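Local coordinates for nitroreductase family protein (Sphingopyxis sp., PDB 7DP1) that reduces nitro groups of dinitroaniline herbicides as an NADPH-dependent nitroreductase that carries flavin mononucleotide, at residues Ala16-Val21 and Leu164-Gly169; Ile40-Pro45 and Asn49-Gln54; Met137-Cys142 and Glu176-Tyr181. The protein carries 1 engineered substitution. All coordinates share one frame; numbering follows the deposited sequence.

Overall arrangement
Interactions 2 and 3 are buried, whereas interaction 1 lies partly at the surface. Interactions 1 and 2 adjoin helices 31-41 and 148-167, with L164 packing on A41, and both reach the second subunit. The centre of interaction 3 is closest to that of the chain, about 8 Å off, and this contact meets interaction 2 at the sheet, between strands 54-59 and 136-143. The chemistry shifts accordingly: interaction 1 combines a small aliphatic touch with phosphate binding, interaction 2 is a polar network of amides, an indole N-H and water, and interaction 3 is aromatic packing. Interactions 1 and 3 touch the same FMN at its phosphate and isoalloxazine ends; interaction 2 borders the other FMN.

Interaction 1 (Ala16-Val21 and Leu164-Gly169); sequences ARRRSV and LLVEHG. With FMN (flavin mononucleotide), chain C.
R18 sets its CG anti to the backbone N (chi1 -177°), and V166 turns CG2 to the side of its own backbone N, which brings this methyl against the root of the arginine chain. V166 CG2 lies 3.6 Å from both CA and CB of R18, the two side chains crossing at about a right angle. The other methyl, V166 CG1, comes to 4.2 Å from R17 CB. Beyond CB, R18 bends at its second and third torsions and carries its guanidinium away from the valine to the FMN phosphate. O3P sits at the edge of the guanidinium, in its plane, and takes NH1 and NH2 of R18 at 3.0 Å each; NH2 also reaches O2P, 3.3 Å off. S20 OG gives O3P a third bond (2.8 Å), while S20 N points almost straight at O1P, 2.6 Å away and 176° at the hydrogen. This is the phosphate end of the flavin site of the nitroreductase fold, built just where helix 11-17 gives way to an extended chain. R219 joins the cationic lining, and R18 NH2 also bonds to R43 O of the second subunit, placing the site at the dimer interface. Just past the valine in sequence, helix 148-167 ends in a Schellman motif with G169 at positive phi, and H168 folds back so that its ND1 donates to L164 O at 2.8 Å.

Interaction 2 (Ile40-Pro45 and Asn49-Gln54); sequences IAQRAP and NLQPWQ. With FMN (flavin mononucleotide), chain D.
The indole N-H of W53 approaches Q42 OE1 from above the carbonyl plane, 44° out of it, although the bond is short (W53 NE1 to Q42 OE1, 2.8 Å) and nearly straight at the hydrogen, with OE1 lying in the plane of the indole. Q42 gets there by bending at chi2 (66°), which folds its amide toward the 49-54 loop. The other half of the amide is used as well: Q42 NE2 donates to Q51 OE1 at 2.9 Å and to a water that in turn donates to Q51 O and W53 O. Q51 is held in its turn, its NE2 bonding to N49 O at 3.1 Å. With a leucine in place of Q42, the buried indole N-H would probably lose its acceptor, and Q51 OE1 and the water their amide donor. At the far rim of the indole, CH2 of W53 packs against A44 CB (3.9 Å), while a second water joins A44 O to N49 OD1. V220 N of the second subunit also donates to Q51 OE1. P45 CB and N49 line the ribityl chain of an FMN hydrogen-bonded to S20, R219 and E176 of that subunit, the shared flavin pocket of a dimeric nitroreductase.

Interaction 3 (Met137-Cys142 and Glu176-Tyr181); sequences MLFLHC and ECWAMY. With FMN (flavin mononucleotide), chain C.
The indole of W178 lies between two neighbours: CE1 of F139 over one face and SG of C177 over the opposite one, both offset toward the rim. F139 presents its edge, a T-shaped pair with planes at 90° and its ring centroid 5.1 Å from that of the five-membered ring; the closest atoms are F139 CE1 and W178 CG at 3.5 Å. One face of F139 is in turn met by M137 CG. M137, bent at chi2 (68°) and chi3, swings its sulfur back to the indole, a Met-aromatic contact that comes in obliquely, with SD 4.6 Å from the centroid of the five-membered ring of W178 and CE 3.7 Å from W178 NE1. That nitrogen bonds to Q175 OE1, a bond likely to limit rotation of the ring between its packed faces. The contact packs the 3-10 turn 177-180 onto strand 136-143, an inner strand of the antiparallel sheet of the nitroreductase fold. Just ahead of the tryptophan, the backbone meets the flavin: E176 N donates to FMN N5 at 2.7 Å and C177 N to FMN O4 at 3.1 Å. The E176 side chain runs on beside the dimethylbenzene ring, its CD 3.5 Å from FMN C6.

Interaction 1 (Ala16-Val21 and Leu164-Gly169)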
loop_
_atom_site.group_PDB
_atom_site.type_symbol
_atom_site.label_atom_id
_atom_site.label_comp_id
_atom_site.label_asym_id
_atom_site.label_seq_id
_atom_site.Cartn_x
_atom_site.Cartn_y
_atom_site.Cartn_z
ATOM N N ALA A 16 3.052 -13.236 7.704
ATOM C CA ALA A 16 2.888 -14.640 7.360
ATOM C C ALA A 16 1.487 -15.130 7.651
ATOM O O ALA A 16 0.932 -15.863 6.843
ATOM C CB ALA A 16 3.906 -15.496 8.097
ATOM N N ARG A 17 0.899 -14.711 8.777
ATOM C CA ARG A 17 -0.404 -15.245 9.180
ATOM C C ARG A 17 -1.590 -14.437 8.670
ATOM O O ARG A 17 -2.737 -14.878 8.819
ATOM C CB ARG A 17 -0.504 -15.377 10.713
ATOM C CG ARG A 17 0.602 -16.221 11.332
ATOM C CD ARG A 17 0.582 -16.281 12.857
ATOM N NE ARG A 17 1.146 -17.556 13.329
ATOM C CZ ARG A 17 2.319 -17.690 13.949
ATOM N NH1 ARG A 17 3.074 -16.628 14.195
ATOM N NH2 ARG A 17 2.743 -18.893 14.328
ATOM N N ARG A 18 -1.337 -13.268 8.085
ATOM C CA ARG A 18 -2.423 -12.495 7.476
ATOM C C ARG A 18 -2.893 -13.149 6.180
ATOM O O ARG A 18 -2.097 -13.426 5.293
ATOM C CB ARG A 18 -2.008 -11.043 7.199
ATOM C CG ARG A 18 -3.175 -10.193 6.617
ATOM C CD ARG A 18 -2.770 -9.259 5.469
ATOM N NE ARG A 18 -2.120 -9.989 4.381
ATOM C CZ ARG A 18 -2.755 -10.654 3.423
ATOM N NH1 ARG A 18 -4.082 -10.703 3.418
ATOM N NH2 ARG A 18 -2.052 -11.301 2.482
ATOM N N ARG A 19 -4.192 -13.399 6.073
ATOM C CA ARG A 19 -4.754 -13.872 4.817
ATOM C C ARG A 19 -6.095 -13.198 4.551
ATOM O O ARG A 19 -6.697 -12.595 5.442
ATOM C CB ARG A 19 -4.916 -15.391 4.822
ATOM C CG ARG A 19 -6.020 -15.926 5.708
ATOM C CD ARG A 19 -6.074 -17.472 5.651
ATOM N NE ARG A 19 -6.442 -17.964 4.323
ATOM C CZ ARG A 19 -5.975 -19.070 3.739
ATOM N NH1 ARG A 19 -5.130 -19.889 4.368
ATOM N NH2 ARG A 19 -6.402 -19.388 2.522
ATOM N N SER A 20 -6.557 -13.280 3.314
ATOM C CA SER A 20 -7.873 -12.759 3.016
ATOM C C SER A 20 -8.910 -13.761 3.524
ATOM O O SER A 20 -9.181 -14.754 2.873
ATOM C CB SER A 20 -8.012 -12.497 1.521
ATOM O OG SER A 20 -7.167 -11.406 1.161
ATOM N N VAL A 21 -9.500 -13.468 4.678
ATOM C CA VAL A 21 -10.451 -14.369 5.329
ATOM C C VAL A 21 -11.867 -14.230 4.771
ATOM O O VAL A 21 -12.429 -13.131 4.733
ATOM C CB VAL A 21 -10.454 -14.113 6.854
ATOM C CG1 VAL A 21 -11.613 -14.784 7.520
ATOM C CG2 VAL A 21 -9.126 -14.573 7.455
ATOM N N LEU A 164 -2.089 -5.140 11.828
ATOM C CA LEU A 164 -2.436 -4.873 13.229
ATOM C C LEU A 164 -3.603 -5.736 13.708
ATOM O O LEU A 164 -3.658 -6.139 14.875
ATOM C CB LEU A 164 -2.795 -3.399 13.417
ATOM C CG LEU A 164 -1.582 -2.472 13.365
ATOM C CD1 LEU A 164 -1.981 -0.994 13.118
ATOM C CD2 LEU A 164 -0.773 -2.613 14.628
ATOM N N LEU A 165 -4.544 -5.997 12.806
ATOM C CA LEU A 165 -5.686 -6.838 13.133
ATOM C C LEU A 165 -5.220 -8.231 13.502
ATOM O O LEU A 165 -5.571 -8.764 14.552
ATOM C CB LEU A 165 -6.654 -6.902 11.948
ATOM C CG LEU A 165 -7.478 -5.638 11.690
ATOM C CD1 LEU A 165 -8.268 -5.781 10.395
ATOM C CD2 LEU A 165 -8.420 -5.367 12.875
ATOM N N VAL A 166 -4.408 -8.805 12.619
ATOM C CA VAL A 166 -3.840 -10.137 12.800
ATOM C C VAL A 166 -3.104 -10.234 14.122
ATOM O O VAL A 166 -3.277 -11.208 14.884
ATOM C CB VAL A 166 -2.881 -10.479 11.645
ATOM C CG1 VAL A 166 -1.958 -11.624 12.018
ATOM C CG2 VAL A 166 -3.677 -10.802 10.383
ATOM N N GLU A 167 -2.298 -9.216 14.396
ATOM C CA GLU A 167 -1.563 -9.119 15.659
ATOM C C GLU A 167 -2.500 -9.147 16.864
ATOM O O GLU A 167 -2.143 -9.679 17.918
ATOM C CB GLU A 167 -0.726 -7.840 15.696
ATOM C CG GLU A 167 0.122 -7.673 16.954
ATOM C CD GLU A 167 0.815 -6.320 17.024
ATOM O OE1 GLU A 167 0.125 -5.295 16.848
ATOM O OE2 GLU A 167 2.042 -6.278 17.266
ATOM N N HIS A 168 -3.690 -8.572 16.723
ATOM C CA HIS A 168 -4.606 -8.530 17.862
ATOM C C HIS A 168 -5.690 -9.608 17.787
ATOM O O HIS A 168 -6.685 -9.544 18.500
ATOM C CB HIS A 168 -5.251 -7.151 17.994
ATOM C CG HIS A 168 -4.302 -6.071 18.424
ATOM N ND1 HIS A 168 -3.507 -5.377 17.535
ATOM C CD2 HIS A 168 -4.026 -5.564 19.652
ATOM C CE1 HIS A 168 -2.785 -4.486 18.196
ATOM N NE2 HIS A 168 -3.078 -4.582 19.481
ATOM N N GLY A 169 -5.483 -10.611 16.948
ATOM C CA GLY A 169 -6.400 -11.731 16.902
ATOM C C GLY A 169 -7.617 -11.525 16.017
ATOM O O GLY A 169 -8.525 -12.358 16.014
HETATM N N1 FMN C . -10.781 -10.885 -2.356
HETATM C C2 FMN C . -12.098 -11.179 -2.645
HETATM O O2 FMN C . -12.526 -12.317 -2.497
HETATM N N3 FMN C . -12.952 -10.205 -3.108
HETATM C C4 FMN C . -12.510 -8.916 -3.289
HETATM O O4 FMN C . -13.306 -8.048 -3.692
HETATM C C4A FMN C . -11.176 -8.623 -3.008
HETATM N N5 FMN C . -10.692 -7.346 -3.185
HETATM C C5A FMN C . -9.379 -7.035 -2.891
HETATM C C6 FMN C . -8.940 -5.726 -3.072
HETATM C C7 FMN C . -7.629 -5.392 -2.789
HETATM C C7M FMN C . -7.134 -3.989 -2.964
HETATM C C8 FMN C . -6.754 -6.362 -2.323
HETATM C C8M FMN C . -5.349 -5.935 -2.012
HETATM C C9 FMN C . -7.186 -7.678 -2.141
HETATM C C9A FMN C . -8.508 -8.023 -2.429
HETATM N N10 FMN C . -8.988 -9.314 -2.266
HETATM C C10 FMN C . -10.311 -9.611 -2.553
HETATM C "C1'" FMN C . -8.111 -10.408 -1.746
HETATM C "C2'" FMN C . -7.123 -10.983 -2.757
HETATM O "O2'" FMN C . -7.786 -11.898 -3.591
HETATM C "C3'" FMN C . -6.029 -11.709 -1.980
HETATM O "O3'" FMN C . -5.257 -10.713 -1.342
HETATM C "C4'" FMN C . -5.091 -12.540 -2.850
HETATM O "O4'" FMN C . -5.730 -13.636 -3.481
HETATM C "C5'" FMN C . -4.014 -13.102 -1.953
HETATM O "O5'" FMN C . -4.643 -13.911 -0.989
HETATM P P FMN C . -4.289 -13.617 0.551
HETATM O O1P FMN C . -5.232 -14.401 1.419
HETATM O O2P FMN C . -2.846 -14.018 0.811
HETATM O O3P FMN C . -4.436 -12.128 0.805
#

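Interaction 2 (Ile40-Pro45 and Asn49-Gln54)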
loop_
_atom_site.group_PDB
_atom_site.type_symbol
_atom_site.label_atom_id
_atom_site.label_comp_id
_atom_site.label_asym_id
_atom_site.label_seq_id
_atom_site.Cartn_x
_atom_site.Cartn_y
_atom_site.Cartn_z
ATOM N N ILE A 40 -2.400 3.623 15.611
ATOM C CA ILE A 40 -1.084 3.069 15.251
ATOM C C ILE A 40 -0.916 2.993 13.741
ATOM O O ILE A 40 0.158 3.304 13.216
ATOM C CB ILE A 40 -0.865 1.668 15.838
ATOM C CG1 ILE A 40 -1.125 1.657 17.352
ATOM C CG2 ILE A 40 0.553 1.223 15.562
ATOM C CD1 ILE A 40 -0.980 0.291 17.979
ATOM N N ALA A 41 -1.973 2.598 13.030
ATOM C CA ALA A 41 -1.917 2.520 11.565
ATOM C C ALA A 41 -1.649 3.887 10.937
ATOM O O ALA A 41 -1.118 3.989 9.844
ATOM C CB ALA A 41 -3.221 1.945 11.008
ATOM N N GLN A 42 -2.033 4.946 11.640
ATOM C CA GLN A 42 -1.827 6.291 11.125
ATOM C C GLN A 42 -0.322 6.576 11.016
ATOM O O GLN A 42 0.080 7.505 10.325
ATOM C CB GLN A 42 -2.515 7.331 12.015
ATOM C CG GLN A 42 -2.712 8.718 11.360
ATOM C CD GLN A 42 -3.698 8.692 10.173
ATOM O OE1 GLN A 42 -4.533 7.775 10.048
ATOM N NE2 GLN A 42 -3.602 9.706 9.297
ATOM N N ARG A 43 0.510 5.767 11.673
ATOM C CA ARG A 43 1.968 5.953 11.546
ATOM C C ARG A 43 2.488 5.464 10.209
ATOM O O ARG A 43 3.688 5.505 9.951
ATOM C CB ARG A 43 2.731 5.227 12.658
ATOM C CG ARG A 43 2.339 5.684 14.079
ATOM C CD ARG A 43 2.455 7.197 14.262
ATOM N NE ARG A 43 3.767 7.711 13.879
ATOM C CZ ARG A 43 4.176 8.956 14.090
ATOM N NH1 ARG A 43 3.401 9.801 14.757
ATOM N NH2 ARG A 43 5.384 9.339 13.682
ATOM N N ALA A 44 1.593 4.996 9.351
ATOM C CA ALA A 44 2.003 4.654 7.995
ATOM C C ALA A 44 2.578 5.885 7.315
ATOM O O ALA A 44 2.156 7.021 7.595
ATOM C CB ALA A 44 0.814 4.091 7.174
ATOM N N PRO A 45 3.580 5.673 6.445
ATOM C CA PRO A 45 4.133 6.826 5.731
ATOM C C PRO A 45 3.258 7.203 4.562
ATOM O O PRO A 45 2.379 6.439 4.141
ATOM C CB PRO A 45 5.501 6.318 5.250
ATOM C CG PRO A 45 5.228 4.876 4.956
ATOM C CD PRO A 45 4.199 4.411 6.007
ATOM N N ASN A 49 3.857 13.348 3.656
ATOM C CA ASN A 49 3.047 13.137 4.853
ATOM C C ASN A 49 1.601 13.579 4.620
ATOM O O ASN A 49 0.912 13.972 5.556
ATOM C CB ASN A 49 3.633 13.886 6.062
ATOM C CG ASN A 49 3.136 13.334 7.404
ATOM O OD1 ASN A 49 2.969 12.119 7.575
ATOM N ND2 ASN A 49 2.875 14.236 8.356
ATOM N N LEU A 50 1.129 13.486 3.379
ATOM C CA LEU A 50 -0.259 13.876 3.097
ATOM C C LEU A 50 -1.291 13.037 3.844
ATOM O O LEU A 50 -2.366 13.541 4.138
ATOM C CB LEU A 50 -0.561 13.827 1.607
ATOM C CG LEU A 50 -0.017 14.964 0.746
ATOM C CD1 LEU A 50 -0.618 14.863 -0.649
ATOM C CD2 LEU A 50 -0.304 16.325 1.357
ATOM N N GLN A 51 -0.987 11.771 4.143
ATOM C CA GLN A 51 -1.958 10.900 4.807
ATOM C C GLN A 51 -3.329 10.928 4.094
ATOM O O GLN A 51 -4.336 11.282 4.697
ATOM C CB GLN A 51 -2.146 11.315 6.279
ATOM C CG GLN A 51 -0.858 11.254 7.114
ATOM C CD GLN A 51 -0.937 12.120 8.354
ATOM O OE1 GLN A 51 -1.524 11.732 9.374
ATOM N NE2 GLN A 51 -0.396 13.326 8.258
ATOM N N PRO A 52 -3.359 10.564 2.811
ATOM C CA PRO A 52 -4.574 10.806 2.012
ATOM C C PRO A 52 -5.747 9.859 2.312
ATOM O O PRO A 52 -6.844 10.109 1.805
ATOM C CB PRO A 52 -4.072 10.635 0.571
ATOM C CG PRO A 52 -2.939 9.605 0.704
ATOM C CD PRO A 52 -2.290 9.898 2.041
ATOM N N TRP A 53 -5.535 8.817 3.116
ATOM C CA TRP A 53 -6.586 7.855 3.420
ATOM C C TRP A 53 -7.716 8.390 4.310
ATOM O O TRP A 53 -7.485 9.112 5.280
ATOM C CB TRP A 53 -5.994 6.598 4.071
ATOM C CG TRP A 53 -5.078 6.834 5.216
ATOM C CD1 TRP A 53 -5.417 6.948 6.536
ATOM C CD2 TRP A 53 -3.650 6.971 5.154
ATOM N NE1 TRP A 53 -4.292 7.154 7.295
ATOM C CE2 TRP A 53 -3.195 7.176 6.470
ATOM C CE3 TRP A 53 -2.712 6.938 4.106
ATOM C CZ2 TRP A 53 -1.839 7.363 6.776
ATOM C CZ3 TRP A 53 -1.359 7.104 4.411
ATOM C CH2 TRP A 53 -0.939 7.319 5.736
ATOM N N GLN A 54 -8.936 8.001 3.979
ATOM C CA GLN A 54 -10.106 8.316 4.817
ATOM C C GLN A 54 -10.958 7.068 4.918
ATOM O O GLN A 54 -11.099 6.339 3.943
ATOM C CB GLN A 54 -10.924 9.470 4.233
ATOM C CG GLN A 54 -10.288 10.834 4.411
ATOM C CD GLN A 54 -11.065 11.930 3.703
ATOM O OE1 GLN A 54 -10.707 12.360 2.607
ATOM N NE2 GLN A 54 -12.149 12.368 4.320
HETATM N N1 FMN D . 10.796 11.680 1.753
HETATM C C2 FMN D . 11.798 12.414 1.173
HETATM O O2 FMN D . 12.550 13.060 1.892
HETATM N N3 FMN D . 11.971 12.413 -0.198
HETATM C C4 FMN D . 11.151 11.674 -1.022
HETATM O O4 FMN D . 11.351 11.695 -2.251
HETATM C C4A FMN D . 10.121 10.930 -0.431
HETATM N N5 FMN D . 9.257 10.175 -1.191
HETATM C C5A FMN D . 8.274 9.416 -0.590
HETATM C C6 FMN D . 7.432 8.651 -1.377
HETATM C C7 FMN D . 6.435 7.890 -0.779
HETATM C C7M FMN D . 5.546 7.046 -1.637
HETATM C C8 FMN D . 6.272 7.896 0.601
HETATM C C8M FMN D . 5.218 7.035 1.245
HETATM C C9 FMN D . 7.115 8.665 1.387
HETATM C C9A FMN D . 8.123 9.421 0.790
HETATM N N10 FMN D . 8.973 10.202 1.556
HETATM C C10 FMN D . 9.959 10.939 0.953
HETATM C "C1'" FMN D . 8.870 10.242 3.057
HETATM C "C2'" FMN D . 7.688 11.073 3.546
HETATM O "O2'" FMN D . 7.999 12.444 3.508
HETATM C "C3'" FMN D . 7.386 10.625 4.976
HETATM O "O3'" FMN D . 6.952 9.282 4.970
HETATM C "C4'" FMN D . 6.341 11.479 5.690
HETATM O "O4'" FMN D . 6.893 12.773 5.858
HETATM C "C5'" FMN D . 6.109 10.864 7.071
HETATM O "O5'" FMN D . 7.353 10.783 7.772
HETATM P P FMN D . 7.885 9.372 8.372
HETATM O O1P FMN D . 9.291 9.645 8.878
HETATM O O2P FMN D . 7.045 8.858 9.508
HETATM O O3P FMN D . 7.798 8.346 7.273
HETATM O O HOH W 1 -5.467 10.492 7.026
HETATM O O HOH W 2 2.189 9.644 6.588
#

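Interaction 3 (Met137-Cys142 and Glu176-Tyr181)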
loop_
_atom_site.group_PDB
_atom_site.type_symbol
_atom_site.label_atom_id
_atom_site.label_comp_id
_atom_site.label_asym_id
_atom_site.label_seq_id
_atom_site.Cartn_x
_atom_site.Cartn_y
_atom_site.Cartn_z
ATOM N N MET A 137 -17.526 -3.436 8.564
ATOM C CA MET A 137 -16.991 -3.169 7.229
ATOM C C MET A 137 -16.395 -1.764 7.167
ATOM O O MET A 137 -17.068 -0.782 7.495
ATOM C CB MET A 137 -18.077 -3.326 6.153
ATOM C CG MET A 137 -17.635 -2.883 4.756
ATOM S SD MET A 137 -16.368 -3.980 4.039
ATOM C CE MET A 137 -17.282 -5.533 4.109
ATOM N N LEU A 138 -15.128 -1.685 6.767
ATOM C CA LEU A 138 -14.433 -0.409 6.572
ATOM C C LEU A 138 -14.399 -0.067 5.108
ATOM O O LEU A 138 -13.900 -0.849 4.288
ATOM C CB LEU A 138 -13.004 -0.475 7.118
ATOM C CG LEU A 138 -12.080 0.723 6.899
ATOM C CD1 LEU A 138 -11.169 0.889 8.089
ATOM C CD2 LEU A 138 -11.234 0.542 5.645
ATOM N N PHE A 139 -14.847 1.134 4.789
ATOM C CA PHE A 139 -14.769 1.618 3.424
ATOM C C PHE A 139 -13.694 2.679 3.350
ATOM O O PHE A 139 -13.780 3.735 4.004
ATOM C CB PHE A 139 -16.107 2.170 2.958
ATOM C CG PHE A 139 -17.141 1.112 2.725
ATOM C CD1 PHE A 139 -17.066 0.299 1.611
ATOM C CD2 PHE A 139 -18.192 0.934 3.618
ATOM C CE1 PHE A 139 -18.020 -0.694 1.385
ATOM C CE2 PHE A 139 -19.144 -0.046 3.409
ATOM C CZ PHE A 139 -19.070 -0.864 2.276
ATOM N N LEU A 140 -12.675 2.373 2.559
ATOM C CA LEU A 140 -11.508 3.237 2.415
ATOM C C LEU A 140 -11.698 4.123 1.219
ATOM O O LEU A 140 -11.920 3.636 0.111
ATOM C CB LEU A 140 -10.221 2.389 2.292
ATOM C CG LEU A 140 -8.901 3.051 1.874
ATOM C CD1 LEU A 140 -8.599 4.273 2.711
ATOM C CD2 LEU A 140 -7.734 2.022 1.969
ATOM N N HIS A 141 -11.658 5.431 1.440
ATOM C CA HIS A 141 -11.859 6.355 0.340
ATOM C C HIS A 141 -10.959 7.572 0.465
ATOM O O HIS A 141 -10.265 7.736 1.476
ATOM C CB HIS A 141 -13.309 6.784 0.273
ATOM C CG HIS A 141 -13.823 7.352 1.562
ATOM N ND1 HIS A 141 -13.846 8.693 1.811
ATOM C CD2 HIS A 141 -14.343 6.735 2.651
ATOM C CE1 HIS A 141 -14.364 8.904 3.026
ATOM N NE2 HIS A 141 -14.668 7.738 3.545
ATOM N N CYS A 142 -10.965 8.411 -0.567
ATOM C CA CYS A 142 -10.131 9.608 -0.577
ATOM C C CYS A 142 -10.703 10.644 -1.533
ATOM O O CYS A 142 -11.626 10.365 -2.308
ATOM C CB CYS A 142 -8.685 9.271 -0.976
ATOM S SG CYS A 142 -8.524 8.596 -2.685
ATOM N N GLU A 176 -12.346 -5.150 -3.226
ATOM C CA GLU A 176 -12.576 -4.149 -4.262
ATOM C C GLU A 176 -13.957 -4.289 -4.880
ATOM O O GLU A 176 -14.380 -3.447 -5.678
ATOM C CB GLU A 176 -11.522 -4.261 -5.349
ATOM C CG GLU A 176 -10.452 -3.227 -5.244
ATOM C CD GLU A 176 -9.147 -3.698 -5.861
ATOM O OE1 GLU A 176 -9.133 -4.779 -6.497
ATOM O OE2 GLU A 176 -8.143 -2.980 -5.698
ATOM N N CYS A 177 -14.652 -5.366 -4.536
ATOM C CA CYS A 177 -15.959 -5.631 -5.138
ATOM C C CYS A 177 -16.951 -4.479 -4.910
ATOM O O CYS A 177 -17.828 -4.230 -5.736
ATOM C CB CYS A 177 -16.535 -6.936 -4.582
ATOM S SG CYS A 177 -16.738 -6.926 -2.783
ATOM N N TRP A 178 -16.785 -3.764 -3.799
ATOM C CA TRP A 178 -17.658 -2.637 -3.459
ATOM C C TRP A 178 -17.509 -1.474 -4.442
ATOM O O TRP A 178 -18.447 -0.693 -4.652
ATOM C CB TRP A 178 -17.372 -2.168 -2.020
ATOM C CG TRP A 178 -17.680 -3.262 -1.011
ATOM C CD1 TRP A 178 -16.778 -4.075 -0.381
ATOM C CD2 TRP A 178 -18.981 -3.699 -0.582
ATOM N NE1 TRP A 178 -17.436 -4.976 0.420
ATOM C CE2 TRP A 178 -18.789 -4.761 0.319
ATOM C CE3 TRP A 178 -20.288 -3.274 -0.860
ATOM C CZ2 TRP A 178 -19.852 -5.409 0.952
ATOM C CZ3 TRP A 178 -21.353 -3.926 -0.237
ATOM C CH2 TRP A 178 -21.127 -4.978 0.658
ATOM N N ALA A 179 -16.333 -1.353 -5.052
ATOM C CA ALA A 179 -16.120 -0.290 -6.022
ATOM C C ALA A 179 -16.954 -0.507 -7.289
ATOM O O ALA A 179 -17.119 0.417 -8.080
ATOM C CB ALA A 179 -14.611 -0.169 -6.371
ATOM N N MET A 180 -17.484 -1.716 -7.475
ATOM C CA MET A 180 -18.459 -1.992 -8.548
ATOM C C MET A 180 -19.759 -1.210 -8.415
ATOM O O MET A 180 -20.501 -1.075 -9.384
ATOM C CB MET A 180 -18.784 -3.485 -8.619
ATOM C CG MET A 180 -17.664 -4.329 -9.211
ATOM S SD MET A 180 -17.610 -4.149 -11.009
ATOM C CE MET A 180 -16.501 -2.754 -11.211
ATOM N N TYR A 181 -20.053 -0.736 -7.210
ATOM C CA TYR A 181 -21.279 0.030 -6.965
ATOM C C TYR A 181 -20.943 1.253 -6.130
ATOM O O TYR A 181 -21.682 1.580 -5.199
ATOM C CB TYR A 181 -22.344 -0.802 -6.235
ATOM C CG TYR A 181 -22.661 -2.096 -6.917
ATOM C CD1 TYR A 181 -23.523 -2.130 -8.010
ATOM C CD2 TYR A 181 -22.080 -3.284 -6.492
ATOM C CE1 TYR A 181 -23.805 -3.305 -8.654
ATOM C CE2 TYR A 181 -22.361 -4.475 -7.134
ATOM C CZ TYR A 181 -23.224 -4.478 -8.216
ATOM O OH TYR A 181 -23.513 -5.656 -8.865
HETATM N N1 FMN C . -10.781 -10.885 -2.356
HETATM C C2 FMN C . -12.098 -11.179 -2.645
HETATM O O2 FMN C . -12.526 -12.317 -2.497
HETATM N N3 FMN C . -12.952 -10.205 -3.108
HETATM C C4 FMN C . -12.510 -8.916 -3.289
HETATM O O4 FMN C . -13.306 -8.048 -3.692
HETATM C C4A FMN C . -11.176 -8.623 -3.008
HETATM N N5 FMN C . -10.692 -7.346 -3.185
HETATM C C5A FMN C . -9.379 -7.035 -2.891
HETATM C C6 FMN C . -8.940 -5.726 -3.072
HETATM C C7 FMN C . -7.629 -5.392 -2.789
HETATM C C7M FMN C . -7.134 -3.989 -2.964
HETATM C C8 FMN C . -6.754 -6.362 -2.323
HETATM C C8M FMN C . -5.349 -5.935 -2.012
HETATM C C9 FMN C . -7.186 -7.678 -2.141
HETATM C C9A FMN C . -8.508 -8.023 -2.429
HETATM N N10 FMN C . -8.988 -9.314 -2.266
HETATM C C10 FMN C . -10.311 -9.611 -2.553
HETATM C "C1'" FMN C . -8.111 -10.408 -1.746
HETATM C "C2'" FMN C . -7.123 -10.983 -2.757
HETATM O "O2'" FMN C . -7.786 -11.898 -3.591
HETATM C "C3'" FMN C . -6.029 -11.709 -1.980
HETATM O "O3'" FMN C . -5.257 -10.713 -1.342
HETATM C "C4'" FMN C . -5.091 -12.540 -2.850
HETATM O "O4'" FMN C . -5.730 -13.636 -3.481
HETATM C "C5'" FMN C . -4.014 -13.102 -1.953
HETATM O "O5'" FMN C . -4.643 -13.911 -0.989
HETATM P P FMN C . -4.289 -13.617 0.551
HETATM O O1P FMN C . -5.232 -14.401 1.419
HETATM O O2P FMN C . -2.846 -14.018 0.811
HETATM O O3P FMN C . -4.436 -12.128 0.805
#